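Local coordinates for protein enolase from the environmental genome shotgun sequencing of the Sargasso Sea (PDB 2QGY) that is of unproven function but, as an enolase-superfamily member with a bound magnesium ion, probably catalyses a metal-assisted reaction on a carboxylate substrate, at residues 66-71 against 104-108. Residues are numbered along the deposited sequence; the frame is centred on the assembly and turned at random.
Sequences IIKELF and ATSAI
A104 and I67 bring the backbones of 66-71 and 104-108 closest, their CA atoms 5.1 Å apart, and the small methyl of A104 is touched by two isoleucines. The γ-methyl CG2 of I66 lies 3.6 Å from A104 CB, while CG1 of I67 comes as close to A104 CA, reaching the backbone itself. With CG1 of I67 anti to its carbonyl carbon (chi1 -67°) and the chain extended beyond, CD1 runs on to the methyl of A107, at 4.0 Å from A107 CB. I67 and I108 lie alongside each other, their side chains running in opposite directions, with I67 CG2 3.9 Å from I108 CG1. The end of I108 enters between I67 and L70: its CD1 rests 3.6 Å from L70 CB and 3.9 Å from I67 O, a carbonyl already bonded to F71 N within the helix. The two helix segments, crossing at -57° with axes 9.4 Å apart, belong to the helical part of the α+β capping domain of the enolase superfamily. The antiparallel sheet of that domain covers I67 through L16, I18, I37 and I39, and helix 82-93 closes over L70 and T105 through I89. L70 also packs on F58 of the second subunit. T105 turns its two branches to different uses: CG2 meets L70 CD1 at 3.9 Å, whereas OG1 is hydrogen-bonded to the carbonyl oxygen of G280.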
loop_
_atom_site.group_PDB
_atom_site.type_symbol
_atom_site.label_atom_id
_atom_site.label_comp_id
_atom_site.label_asym_id
_atom_site.label_seq_id
_atom_site.Cartn_x
_atom_site.Cartn_y
_atom_site.Cartn_z
ATOM N N ILE A 66 10.211 8.211 4.148
ATOM C CA ILE A 66 10.094 6.895 4.763
ATOM C C ILE A 66 11.427 6.145 4.770
ATOM O O ILE A 66 11.825 5.618 5.810
ATOM C CB ILE A 66 8.973 6.052 4.093
ATOM C CG1 ILE A 66 7.610 6.685 4.387
ATOM C CG2 ILE A 66 9.007 4.602 4.612
ATOM C CD1 ILE A 66 6.504 6.063 3.487
ATOM N N ILE A 67 12.129 6.111 3.636
ATOM C CA ILE A 67 13.467 5.542 3.632
ATOM C C ILE A 67 14.336 6.206 4.702
ATOM O O ILE A 67 15.052 5.515 5.434
ATOM C CB ILE A 67 14.176 5.730 2.240
ATOM C CG1 ILE A 67 13.448 4.898 1.177
ATOM C CG2 ILE A 67 15.673 5.325 2.312
ATOM C CD1 ILE A 67 13.861 5.235 -0.271
ATOM N N LYS A 68 14.291 7.532 4.775
ATOM C CA LYS A 68 15.079 8.258 5.761
ATOM C C LYS A 68 14.708 7.847 7.195
ATOM O O LYS A 68 15.598 7.630 8.039
ATOM C CB LYS A 68 14.907 9.783 5.600
ATOM C CG LYS A 68 15.727 10.576 6.651
ATOM C CD LYS A 68 15.824 12.071 6.339
ATOM C CE LYS A 68 14.900 12.905 7.237
ATOM N NZ LYS A 68 15.101 14.414 7.117
ATOM N N GLU A 69 13.411 7.708 7.470
ATOM C CA GLU A 69 13.004 7.328 8.831
ATOM C C GLU A 69 13.379 5.906 9.200
ATOM O O GLU A 69 13.779 5.608 10.360
ATOM C CB GLU A 69 11.512 7.551 9.057
ATOM C CG GLU A 69 11.088 9.021 9.136
ATOM C CD GLU A 69 11.826 9.826 10.215
ATOM O OE1 GLU A 69 12.021 9.303 11.332
ATOM O OE2 GLU A 69 12.200 10.991 9.947
ATOM N N LEU A 70 13.263 5.016 8.216
ATOM C CA LEU A 70 13.680 3.635 8.405
ATOM C C LEU A 70 15.187 3.578 8.633
ATOM O O LEU A 70 15.668 2.863 9.505
ATOM C CB LEU A 70 13.259 2.775 7.225
ATOM C CG LEU A 70 11.743 2.568 7.121
ATOM C CD1 LEU A 70 11.378 1.801 5.841
ATOM C CD2 LEU A 70 11.158 1.862 8.327
ATOM N N PHE A 71 15.926 4.371 7.870
ATOM C CA PHE A 71 17.354 4.389 8.005
ATOM C C PHE A 71 17.769 4.772 9.421
ATOM O O PHE A 71 18.616 4.107 10.008
ATOM C CB PHE A 71 17.974 5.336 6.989
ATOM C CG PHE A 71 19.423 5.613 7.232
ATOM C CD1 PHE A 71 20.390 4.712 6.797
ATOM C CD2 PHE A 71 19.821 6.773 7.883
ATOM C CE1 PHE A 71 21.721 4.956 7.010
ATOM C CE2 PHE A 71 21.168 7.015 8.103
ATOM C CZ PHE A 71 22.103 6.107 7.670
ATOM N N ALA A 104 10.032 1.803 -0.424
ATOM C CA ALA A 104 11.043 2.263 0.552
ATOM C C ALA A 104 11.927 1.113 1.055
ATOM O O ALA A 104 13.148 1.234 1.051
ATOM C CB ALA A 104 10.371 2.959 1.741
ATOM N N THR A 105 11.312 0.009 1.478
ATOM C CA THR A 105 12.069 -1.104 2.067
ATOM C C THR A 105 12.842 -1.798 0.968
ATOM O O THR A 105 13.914 -2.276 1.217
ATOM C CB THR A 105 11.204 -2.142 2.797
ATOM O OG1 THR A 105 10.300 -2.790 1.881
ATOM C CG2 THR A 105 10.384 -1.436 3.890
ATOM N N SER A 106 12.292 -1.858 -0.244
ATOM C CA SER A 106 13.086 -2.411 -1.392
ATOM C C SER A 106 14.421 -1.689 -1.555
ATOM O O SER A 106 15.471 -2.330 -1.761
ATOM C CB SER A 106 12.335 -2.285 -2.729
ATOM O OG SER A 106 11.200 -3.103 -2.660
ATOM N N ALA A 107 14.377 -0.364 -1.553
ATOM C CA ALA A 107 15.571 0.407 -1.845
ATOM C C ALA A 107 16.636 0.068 -0.778
ATOM O O ALA A 107 17.788 -0.143 -1.120
ATOM C CB ALA A 107 15.279 1.889 -1.879
ATOM N N ILE A 108 16.229 0.012 0.483
ATOM C CA ILE A 108 17.183 -0.214 1.575
ATOM C C ILE A 108 17.679 -1.661 1.466
ATOM O O ILE A 108 18.889 -1.902 1.497
ATOM C CB ILE A 108 16.576 0.031 2.956
ATOM C CG1 ILE A 108 16.216 1.508 3.148
ATOM C CG2 ILE A 108 17.582 -0.416 4.058
ATOM C CD1 ILE A 108 15.283 1.762 4.386
#